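Local structure of probable glucarate dehydratase (Mycobacterium smegmatis str. MC2 155, 3VDG) at residues V310-D316 with L338-S344; P240-N246 with V264-D270; H377-V381 with A409-L413. The protein probably dehydrates glucarate, as an enolase-superfamily enzyme with a metal ion bound in its barrel domain. One frame throughout, in Å; residues are numbered along the deposited sequence.

From the N terminus, contact 2 comes first: it joins 240-246 to 264-270 and closes the loop that carries helix 251-260. Contact 1 follows, bringing 310-316 beside 338-344 round a loop that is mostly helix. Both lie in one sheet of the enolase-type barrel, their centres 12 Å apart, and S341 of contact 1 meets Y267 of contact 2 through a probable hydrogen bond; one formate touches both. Contact 3 closes the last loop, between 377-381 and 409-413, its centre about 30 Å from that of contact 1 and about 32 Å from that of contact 2, tying the loop before strand 388-389 to helix 407-420 beside the N-terminal antiparallel sheet. No loop encloses or crosses another.

Contact 1. Residues V310-D316 with L338-S344; sequences VQVVLSD and LGLSMHS. With FMT (formic acid), chain B.
H343 and D316 make the polar end of this contact: the ring N-H at ND1 points to D316 OD2, 2.6 Å away. OD2 lies in the plane of the ring and offers its anti lone pair, while the carboxylate itself is turned 39° from the imidazole. At the far edge NE2 gives an almost straight bond to formate O2 (2.7 Å), so the imidazole is gripped at both nitrogens and its rotation is fixed. Histidine suits this place with a nitrogen at each edge, one for D316 and the other facing the pocket, where the formate, probably from the crystallisation liquor, sits. D316 is held in turn, as its OD1 caps the helix that follows by accepting from H318 N.

Behind this pair the strands run parallel. H343 N reaches S315 O at 2.8 Å, and S341 O takes two donors, S315 N and, also at 2.8 Å, S315 OG. A chi1 of 62° puts that hydroxyl between its own backbone N and carbonyl carbon, and serine is small enough to fit against CB and CG of M342. Further along, G339 N binds Q311 O and V313 N binds G339 O; having no side chain, G339 leaves V312 CG2 the room a CB would take.

L314 lays CD2 against H343 CB (3.8 Å) and CD1 against S341 CB, a branched apolar cover near the bound sodium ion. On the other face V313 CG2 touches L338 CD1 at 3.9 Å.

Adjacent parallel strands joined through helix are the beta-alpha units of the enolase-type barrel; here helix 323-336 is the main helix of the connection and packs on V313, S315, L338 and L340. M342 reaches helix 349-360, while strand 289-291 meets V312 and L314.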
loop_
_atom_site.group_PDB
_atom_site.type_symbol
_atom_site.label_atom_id
_atom_site.label_comp_id
_atom_site.label_asym_id
_atom_site.label_seq_id
_atom_site.Cartn_x
_atom_site.Cartn_y
_atom_site.Cartn_z
ATOM N N VAL A 310 20.002 1.858 -5.191
ATOM C CA VAL A 310 19.269 2.635 -6.201
ATOM C C VAL A 310 18.505 3.779 -5.566
ATOM O O VAL A 310 18.160 3.736 -4.372
ATOM C CB VAL A 310 18.255 1.788 -7.005
ATOM C CG1 VAL A 310 18.966 0.740 -7.850
ATOM C CG2 VAL A 310 17.212 1.162 -6.083
ATOM N N GLN A 311 18.240 4.790 -6.382
ATOM C CA GLN A 311 17.537 5.974 -5.940
ATOM C C GLN A 311 16.153 6.061 -6.585
ATOM O O GLN A 311 15.303 6.815 -6.113
ATOM C CB GLN A 311 18.370 7.221 -6.264
ATOM C CG GLN A 311 19.633 7.330 -5.406
ATOM C CD GLN A 311 20.709 6.347 -5.831
ATOM O OE1 GLN A 311 21.174 6.380 -6.979
ATOM N NE2 GLN A 311 21.113 5.460 -4.909
ATOM N N VAL A 312 15.940 5.295 -7.660
ATOM C CA VAL A 312 14.657 5.280 -8.395
ATOM C C VAL A 312 14.270 3.827 -8.711
ATOM O O VAL A 312 15.107 3.052 -9.171
ATOM C CB VAL A 312 14.757 6.064 -9.726
ATOM C CG1 VAL A 312 13.467 5.941 -10.517
ATOM C CG2 VAL A 312 15.109 7.545 -9.505
ATOM N N VAL A 313 13.025 3.438 -8.440
ATOM C CA VAL A 313 12.571 2.075 -8.778
ATOM C C VAL A 313 11.576 2.184 -9.939
ATOM O O VAL A 313 10.710 3.062 -9.948
ATOM C CB VAL A 313 11.895 1.371 -7.578
ATOM C CG1 VAL A 313 11.370 -0.010 -7.989
ATOM C CG2 VAL A 313 12.892 1.214 -6.433
ATOM N N LEU A 314 11.711 1.343 -10.946
ATOM C CA LEU A 314 10.732 1.364 -12.024
ATOM C C LEU A 314 9.621 0.392 -11.715
ATOM O O LEU A 314 9.859 -0.792 -11.603
ATOM C CB LEU A 314 11.362 1.042 -13.374
ATOM C CG LEU A 314 11.893 2.197 -14.222
ATOM C CD1 LEU A 314 13.056 2.880 -13.539
ATOM C CD2 LEU A 314 12.316 1.710 -15.605
ATOM N N SER A 315 8.403 0.898 -11.524
ATOM C CA SER A 315 7.288 -0.008 -11.274
ATOM C C SER A 315 6.972 -0.791 -12.552
ATOM O O SER A 315 7.306 -0.363 -13.655
ATOM C CB SER A 315 6.046 0.779 -10.858
ATOM O OG SER A 315 5.644 1.653 -11.923
ATOM N N ASP A 316 6.302 -1.923 -12.401
ATOM C CA ASP A 316 5.740 -2.643 -13.540
ATOM C C ASP A 316 4.673 -3.584 -13.005
ATOM O O ASP A 316 4.997 -4.598 -12.371
ATOM C CB ASP A 316 6.826 -3.443 -14.277
ATOM C CG ASP A 316 6.306 -4.080 -15.546
ATOM O OD1 ASP A 316 5.100 -4.424 -15.569
ATOM O OD2 ASP A 316 7.092 -4.249 -16.511
ATOM N N LEU A 338 12.683 6.849 -2.170
ATOM C CA LEU A 338 13.045 6.426 -3.527
ATOM C C LEU A 338 12.112 7.057 -4.553
ATOM O O LEU A 338 10.899 7.173 -4.314
ATOM C CB LEU A 338 12.914 4.902 -3.632
ATOM C CG LEU A 338 13.756 4.068 -2.657
ATOM C CD1 LEU A 338 13.419 2.589 -2.809
ATOM C CD2 LEU A 338 15.236 4.313 -2.898
ATOM N N GLY A 339 12.651 7.449 -5.703
ATOM C CA GLY A 339 11.807 7.964 -6.779
ATOM C C GLY A 339 11.090 6.794 -7.449
ATOM O O GLY A 339 11.443 5.625 -7.236
ATOM N N LEU A 340 10.089 7.099 -8.264
ATOM C CA LEU A 340 9.260 6.040 -8.877
ATOM C C LEU A 340 9.018 6.344 -10.338
ATOM O O LEU A 340 8.584 7.440 -10.688
ATOM C CB LEU A 340 7.909 5.925 -8.167
ATOM C CG LEU A 340 6.996 4.798 -8.700
ATOM C CD1 LEU A 340 7.551 3.443 -8.274
ATOM C CD2 LEU A 340 5.585 4.985 -8.156
ATOM N N SER A 341 9.298 5.372 -11.195
ATOM C CA SER A 341 9.029 5.532 -12.613
ATOM C C SER A 341 8.266 4.274 -13.038
ATOM O O SER A 341 7.743 3.546 -12.175
ATOM C CB SER A 341 10.368 5.700 -13.367
ATOM O OG SER A 341 10.167 5.995 -14.750
ATOM N N MET A 342 8.193 4.005 -14.336
ATOM C CA MET A 342 7.528 2.781 -14.805
ATOM C C MET A 342 8.237 2.146 -16.003
ATOM O O MET A 342 8.589 2.826 -16.977
ATOM C CB MET A 342 6.050 3.041 -15.140
ATOM C CG MET A 342 5.262 1.774 -15.446
ATOM S SD MET A 342 3.538 2.098 -15.923
ATOM C CE MET A 342 2.880 2.864 -14.437
ATOM N N HIS A 343 8.419 0.831 -15.907
ATOM C CA HIS A 343 9.089 -0.010 -16.891
ATOM C C HIS A 343 8.046 -0.601 -17.785
ATOM O O HIS A 343 6.891 -0.767 -17.388
ATOM C CB HIS A 343 9.810 -1.143 -16.131
ATOM C CG HIS A 343 10.260 -2.305 -17.001
ATOM N ND1 HIS A 343 9.487 -3.412 -17.209
ATOM C CD2 HIS A 343 11.441 -2.512 -17.717
ATOM C CE1 HIS A 343 10.146 -4.273 -18.018
ATOM N NE2 HIS A 343 11.341 -3.723 -18.327
ATOM N N SER A 344 8.431 -0.944 -19.003
ATOM C CA SER A 344 7.489 -1.590 -19.910
ATOM C C SER A 344 8.175 -2.650 -20.759
ATOM O O SER A 344 9.404 -2.666 -20.878
ATOM C CB SER A 344 6.757 -0.567 -20.785
ATOM O OG SER A 344 7.452 -0.306 -21.966
HETATM C C FMT B . 14.342 -4.275 -20.298
HETATM O O1 FMT B . 14.886 -3.454 -19.567
HETATM O O2 FMT B . 13.247 -4.924 -19.886
HETATM O O HOH W 1 4.387 -2.026 -17.609
#

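Contact 2. Residues P240-N246 with V264-D270; sequences PLRLDPN and VLEYLED. With NA (sodium ion), chain C; FMT (formic acid), chain B.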
loop_
_atom_site.group_PDB
_atom_site.type_symbol
_atom_site.label_atom_id
_atom_site.label_comp_id
_atom_site.label_asym_id
_atom_site.label_seq_id
_atom_site.Cartn_x
_atom_site.Cartn_y
_atom_site.Cartn_z
ATOM N N PRO A 240 14.065 15.650 -20.939
ATOM C CA PRO A 240 14.811 14.777 -20.041
ATOM C C PRO A 240 15.258 13.508 -20.785
ATOM O O PRO A 240 14.536 13.016 -21.663
ATOM C CB PRO A 240 13.786 14.443 -18.941
ATOM C CG PRO A 240 12.830 15.603 -18.959
ATOM C CD PRO A 240 12.714 15.957 -20.422
ATOM N N LEU A 241 16.446 13.008 -20.429
ATOM C CA LEU A 241 17.073 11.867 -21.117
ATOM C C LEU A 241 17.424 10.778 -20.122
ATOM O O LEU A 241 17.823 11.052 -18.989
ATOM C CB LEU A 241 18.376 12.297 -21.830
ATOM C CG LEU A 241 18.271 13.394 -22.895
ATOM C CD1 LEU A 241 19.653 13.699 -23.450
ATOM C CD2 LEU A 241 17.331 12.997 -24.023
ATOM N N ARG A 242 17.298 9.530 -20.554
ATOM C CA ARG A 242 17.671 8.408 -19.714
ATOM C C ARG A 242 18.421 7.424 -20.564
ATOM O O ARG A 242 18.169 7.318 -21.760
ATOM C CB ARG A 242 16.427 7.692 -19.198
ATOM C CG ARG A 242 15.452 8.592 -18.484
ATOM C CD ARG A 242 14.077 7.980 -18.659
ATOM N NE ARG A 242 13.061 8.814 -18.050
ATOM C CZ ARG A 242 11.780 8.496 -17.990
ATOM N NH1 ARG A 242 11.342 7.352 -18.520
ATOM N NH2 ARG A 242 10.941 9.329 -17.405
ATOM N N LEU A 243 19.331 6.692 -19.941
ATOM C CA LEU A 243 20.104 5.690 -20.661
ATOM C C LEU A 243 20.026 4.392 -19.858
ATOM O O LEU A 243 20.108 4.412 -18.632
ATOM C CB LEU A 243 21.562 6.157 -20.782
ATOM C CG LEU A 243 22.608 5.214 -21.392
ATOM C CD1 LEU A 243 22.223 4.831 -22.815
ATOM C CD2 LEU A 243 23.983 5.896 -21.357
ATOM N N ASP A 244 19.869 3.271 -20.557
ATOM C CA ASP A 244 19.667 1.981 -19.910
ATOM C C ASP A 244 20.414 0.893 -20.661
ATOM O O ASP A 244 19.949 0.418 -21.698
ATOM C CB ASP A 244 18.170 1.668 -19.909
ATOM C CG ASP A 244 17.861 0.259 -19.425
ATOM O OD1 ASP A 244 18.730 -0.406 -18.803
ATOM O OD2 ASP A 244 16.723 -0.181 -19.664
ATOM N N PRO A 245 21.597 0.515 -20.173
ATOM C CA PRO A 245 22.338 -0.521 -20.894
ATOM C C PRO A 245 22.073 -1.924 -20.339
ATOM O O PRO A 245 22.852 -2.839 -20.623
ATOM C CB PRO A 245 23.796 -0.147 -20.606
ATOM C CG PRO A 245 23.728 0.370 -19.198
ATOM C CD PRO A 245 22.410 1.121 -19.101
ATOM N N ASN A 246 21.015 -2.094 -19.539
ATOM C CA ASN A 246 20.678 -3.432 -19.010
ATOM C C ASN A 246 21.891 -4.139 -18.391
ATOM O O ASN A 246 22.155 -5.302 -18.684
ATOM C CB ASN A 246 20.066 -4.312 -20.117
ATOM C CG ASN A 246 18.612 -3.947 -20.434
ATOM O OD1 ASN A 246 18.283 -3.529 -21.553
ATOM N ND2 ASN A 246 17.735 -4.106 -19.446
ATOM N N VAL A 264 23.459 15.708 -17.838
ATOM C CA VAL A 264 22.762 15.381 -19.075
ATOM C C VAL A 264 21.589 14.406 -18.854
ATOM O O VAL A 264 20.529 14.550 -19.482
ATOM C CB VAL A 264 23.730 14.781 -20.125
ATOM C CG1 VAL A 264 23.002 14.530 -21.432
ATOM C CG2 VAL A 264 24.913 15.713 -20.367
ATOM N N LEU A 265 21.773 13.424 -17.966
ATOM C CA LEU A 265 20.740 12.394 -17.728
ATOM C C LEU A 265 19.837 12.724 -16.561
ATOM O O LEU A 265 20.293 13.171 -15.524
ATOM C CB LEU A 265 21.369 11.029 -17.447
ATOM C CG LEU A 265 22.164 10.361 -18.563
ATOM C CD1 LEU A 265 22.720 9.038 -18.042
ATOM C CD2 LEU A 265 21.312 10.142 -19.806
ATOM N N GLU A 266 18.550 12.465 -16.731
ATOM C CA GLU A 266 17.606 12.518 -15.631
ATOM C C GLU A 266 17.855 11.353 -14.662
ATOM O O GLU A 266 17.842 11.511 -13.439
ATOM C CB GLU A 266 16.197 12.447 -16.214
ATOM C CG GLU A 266 15.103 12.408 -15.184
ATOM C CD GLU A 266 13.731 12.573 -15.804
ATOM O OE1 GLU A 266 13.311 11.689 -16.598
ATOM O OE2 GLU A 266 13.090 13.595 -15.477
ATOM N N TYR A 267 18.084 10.159 -15.195
ATOM C CA TYR A 267 18.639 9.092 -14.366
ATOM C C TYR A 267 19.355 8.091 -15.256
ATOM O O TYR A 267 19.194 8.123 -16.465
ATOM C CB TYR A 267 17.578 8.405 -13.480
ATOM C CG TYR A 267 16.320 7.837 -14.156
ATOM C CD1 TYR A 267 15.064 8.348 -13.851
ATOM C CD2 TYR A 267 16.385 6.753 -15.035
ATOM C CE1 TYR A 267 13.908 7.823 -14.424
ATOM C CE2 TYR A 267 15.237 6.216 -15.613
ATOM C CZ TYR A 267 13.997 6.750 -15.303
ATOM O OH TYR A 267 12.834 6.232 -15.872
ATOM N N LEU A 268 20.160 7.232 -14.651
ATOM C CA LEU A 268 20.884 6.174 -15.363
ATOM C C LEU A 268 20.366 4.819 -14.880
ATOM O O LEU A 268 20.450 4.538 -13.687
ATOM C CB LEU A 268 22.382 6.297 -15.038
ATOM C CG LEU A 268 23.319 5.243 -15.621
ATOM C CD1 LEU A 268 23.308 5.367 -17.139
ATOM C CD2 LEU A 268 24.731 5.472 -15.081
ATOM N N GLU A 269 19.800 3.994 -15.769
ATOM C CA GLU A 269 19.140 2.765 -15.306
ATOM C C GLU A 269 20.085 1.589 -15.422
ATOM O O GLU A 269 20.695 1.406 -16.472
ATOM C CB GLU A 269 17.904 2.379 -16.152
ATOM C CG GLU A 269 17.012 3.499 -16.632
ATOM C CD GLU A 269 15.832 2.973 -17.444
ATOM O OE1 GLU A 269 15.267 3.749 -18.251
ATOM O OE2 GLU A 269 15.479 1.774 -17.288
ATOM N N ASP A 270 20.158 0.776 -14.370
ATOM C CA ASP A 270 20.897 -0.496 -14.408
ATOM C C ASP A 270 22.188 -0.425 -15.206
ATOM O O ASP A 270 22.363 -1.159 -16.189
ATOM C CB ASP A 270 20.000 -1.617 -14.972
ATOM C CG ASP A 270 18.850 -1.935 -14.042
ATOM O OD1 ASP A 270 19.144 -2.171 -12.852
ATOM O OD2 ASP A 270 17.670 -1.904 -14.484
HETATM NA NA NA C . 15.235 -0.376 -17.739
HETATM C C FMT B . 14.342 -4.275 -20.298
HETATM O O1 FMT B . 14.886 -3.454 -19.567
HETATM O O2 FMT B . 13.247 -4.924 -19.886
HETATM O O HOH W 2 17.932 14.908 -18.729
HETATM O O HOH W 3 10.382 12.355 -16.936
HETATM O O HOH W 4 16.959 -1.906 -17.209
HETATM O O HOH W 5 13.865 -1.186 -19.390
#
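D244 and E269 converge on the sodium ion, which D244 OD2 binds at 2.4 Å and E269 OE2 at 2.2 Å. Their carboxylates stack, planes 20° apart, with N292 and two waters completing the ligands found; K216 hydrogen-bonds D244 OD2 and K214 makes a salt bridge with E269 OE1, which probably offsets the charge. Acidic residues suit these strand ends, as in other enolase-superfamily metal sites. D244 OD1 also accepts from N246 N in an Asx turn, and N246 ND2 holds formate O1.

With CG anti to its carbonyl carbon (chi1 -55°), R242 lays CG over the Y267 ring, 4.0 Å from the centroid, in a close CH-pi contact; Y267 OH bonds S341.

The looser side is at the start of the strands, where R242 NE forms a salt bridge with E266 OE1 (3.2 Å); a water bonds E266 OE1 and, weakly, R242 NH2, while NH2 also bonds A368 O and NH1 pairs with D370. Mid-strand, E266 N to L241 O (2.8 Å) and E269 N to L243 O (2.9 Å) flank L243 N and Y267 O, which lack partners.

Helix 251-260 links the strands as a beta-alpha-beta unit; helix 222-235 covers L241 and L265, and strand 289-291 borders Y267 and L268.

Contact 3. Residues H377-V381 with A409-L413; sequences HEDVV and ALAAL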
loop_
_atom_site.group_PDB
_atom_site.type_symbol
_atom_site.label_atom_id
_atom_site.label_comp_id
_atom_site.label_asym_id
_atom_site.label_seq_id
_atom_site.Cartn_x
_atom_site.Cartn_y
_atom_site.Cartn_z
ATOM N N HIS A 377 1.858 -1.765 -34.204
ATOM C CA HIS A 377 0.803 -1.113 -35.000
ATOM C C HIS A 377 -0.439 -1.970 -35.049
ATOM O O HIS A 377 -1.283 -1.794 -35.923
ATOM C CB HIS A 377 1.290 -0.815 -36.413
ATOM C CG HIS A 377 1.730 -2.045 -37.162
ATOM N ND1 HIS A 377 3.013 -2.467 -37.171
ATOM C CD2 HIS A 377 1.002 -2.979 -37.901
ATOM C CE1 HIS A 377 3.104 -3.609 -37.886
ATOM N NE2 HIS A 377 1.874 -3.917 -38.335
ATOM N N GLU A 378 -0.540 -2.923 -34.124
ATOM C CA GLU A 378 -1.701 -3.814 -33.994
ATOM C C GLU A 378 -2.225 -3.729 -32.556
ATOM O O GLU A 378 -1.516 -3.263 -31.659
ATOM C CB GLU A 378 -1.318 -5.262 -34.337
ATOM C CG GLU A 378 -0.924 -5.455 -35.815
ATOM C CD GLU A 378 0.006 -6.643 -36.066
ATOM O OE1 GLU A 378 1.170 -6.622 -35.596
ATOM O OE2 GLU A 378 -0.417 -7.599 -36.758
ATOM N N ASP A 379 -3.464 -4.157 -32.335
ATOM C CA ASP A 379 -4.039 -4.120 -30.987
ATOM C C ASP A 379 -5.227 -5.065 -30.903
ATOM O O ASP A 379 -5.743 -5.529 -31.940
ATOM C CB ASP A 379 -4.443 -2.691 -30.595
ATOM C CG ASP A 379 -4.498 -2.488 -29.067
ATOM O OD1 ASP A 379 -4.431 -3.473 -28.303
ATOM O OD2 ASP A 379 -4.615 -1.340 -28.627
ATOM N N VAL A 380 -5.638 -5.379 -29.678
ATOM C CA VAL A 380 -6.776 -6.281 -29.451
ATOM C C VAL A 380 -8.016 -5.569 -28.915
ATOM O O VAL A 380 -9.077 -6.191 -28.778
ATOM C CB VAL A 380 -6.442 -7.438 -28.477
ATOM C CG1 VAL A 380 -5.399 -8.372 -29.078
ATOM C CG2 VAL A 380 -5.974 -6.894 -27.140
ATOM N N VAL A 381 -7.885 -4.284 -28.599
ATOM C CA VAL A 381 -9.020 -3.508 -28.094
ATOM C C VAL A 381 -9.542 -2.537 -29.141
ATOM O O VAL A 381 -8.823 -2.142 -30.055
ATOM C CB VAL A 381 -8.690 -2.735 -26.788
ATOM C CG1 VAL A 381 -8.200 -3.709 -25.726
ATOM C CG2 VAL A 381 -7.669 -1.620 -27.034
ATOM N N ALA A 409 -10.212 -8.456 -34.085
ATOM C CA ALA A 409 -8.784 -8.173 -33.935
ATOM C C ALA A 409 -8.086 -9.218 -33.064
ATOM O O ALA A 409 -6.981 -9.664 -33.388
ATOM C CB ALA A 409 -8.575 -6.780 -33.381
ATOM N N LEU A 410 -8.718 -9.582 -31.950
ATOM C CA LEU A 410 -8.232 -10.658 -31.089
ATOM C C LEU A 410 -8.044 -11.956 -31.847
ATOM O O LEU A 410 -7.019 -12.624 -31.680
ATOM C CB LEU A 410 -9.170 -10.901 -29.884
ATOM C CG LEU A 410 -8.782 -12.023 -28.920
ATOM C CD1 LEU A 410 -7.422 -11.716 -28.284
ATOM C CD2 LEU A 410 -9.833 -12.245 -27.830
ATOM N N ALA A 411 -9.030 -12.328 -32.670
ATOM C CA ALA A 411 -8.944 -13.592 -33.415
ATOM C C ALA A 411 -7.814 -13.541 -34.446
ATOM O O ALA A 411 -7.101 -14.533 -34.657
ATOM C CB ALA A 411 -10.275 -13.917 -34.091
ATOM N N ALA A 412 -7.648 -12.378 -35.072
ATOM C CA ALA A 412 -6.585 -12.198 -36.060
ATOM C C ALA A 412 -5.208 -12.317 -35.426
ATOM O O ALA A 412 -4.321 -12.975 -35.975
ATOM C CB ALA A 412 -6.726 -10.860 -36.766
ATOM N N LEU A 413 -5.009 -11.685 -34.268
ATOM C CA LEU A 413 -3.696 -11.789 -33.610
ATOM C C LEU A 413 -3.473 -13.156 -32.982
ATOM O O LEU A 413 -2.334 -13.573 -32.786
ATOM C CB LEU A 413 -3.471 -10.669 -32.583
ATOM C CG LEU A 413 -3.506 -9.241 -33.129
ATOM C CD1 LEU A 413 -3.167 -8.278 -31.997
ATOM C CD2 LEU A 413 -2.557 -9.038 -34.300
#
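L413 points its CB toward the 377-381 loop, and its CG, set anti to the carbonyl carbon (chi1 -60°), spreads two methyls over different parts of it. CD1 lies against V380 CG1 at 3.7 Å and also nears D379 O at 3.8 Å. CD2 turns the other way and rests 3.6 Å from E378 OE2, with the CB of that glutamate 4.0 Å off. The oxygens of E378 are bonded elsewhere, OE1 to A41 N and OE2 to Q416 NE2.

One turn earlier on helix 407-420, A409 brings its CB to 3.4 Å from D379 O, a methyl small enough to let the loop backbone come close. The contact thus seats a loop of the barrel domain on a helix that packs against the N-terminal antiparallel sheet, a domain pairing characteristic of the enolase superfamily: L410 and L413 touch strand 30-41, and V380 and L410 share V60 of strand 55-65.

V380 CG1 touches both leucines, reaching L410 CD1 at 4.0 Å as well, a branch short enough to sit against the helix. The V380 N-H donates to D379 OD1 (2.6 Å), an oxygen that also takes a bond from G349 N.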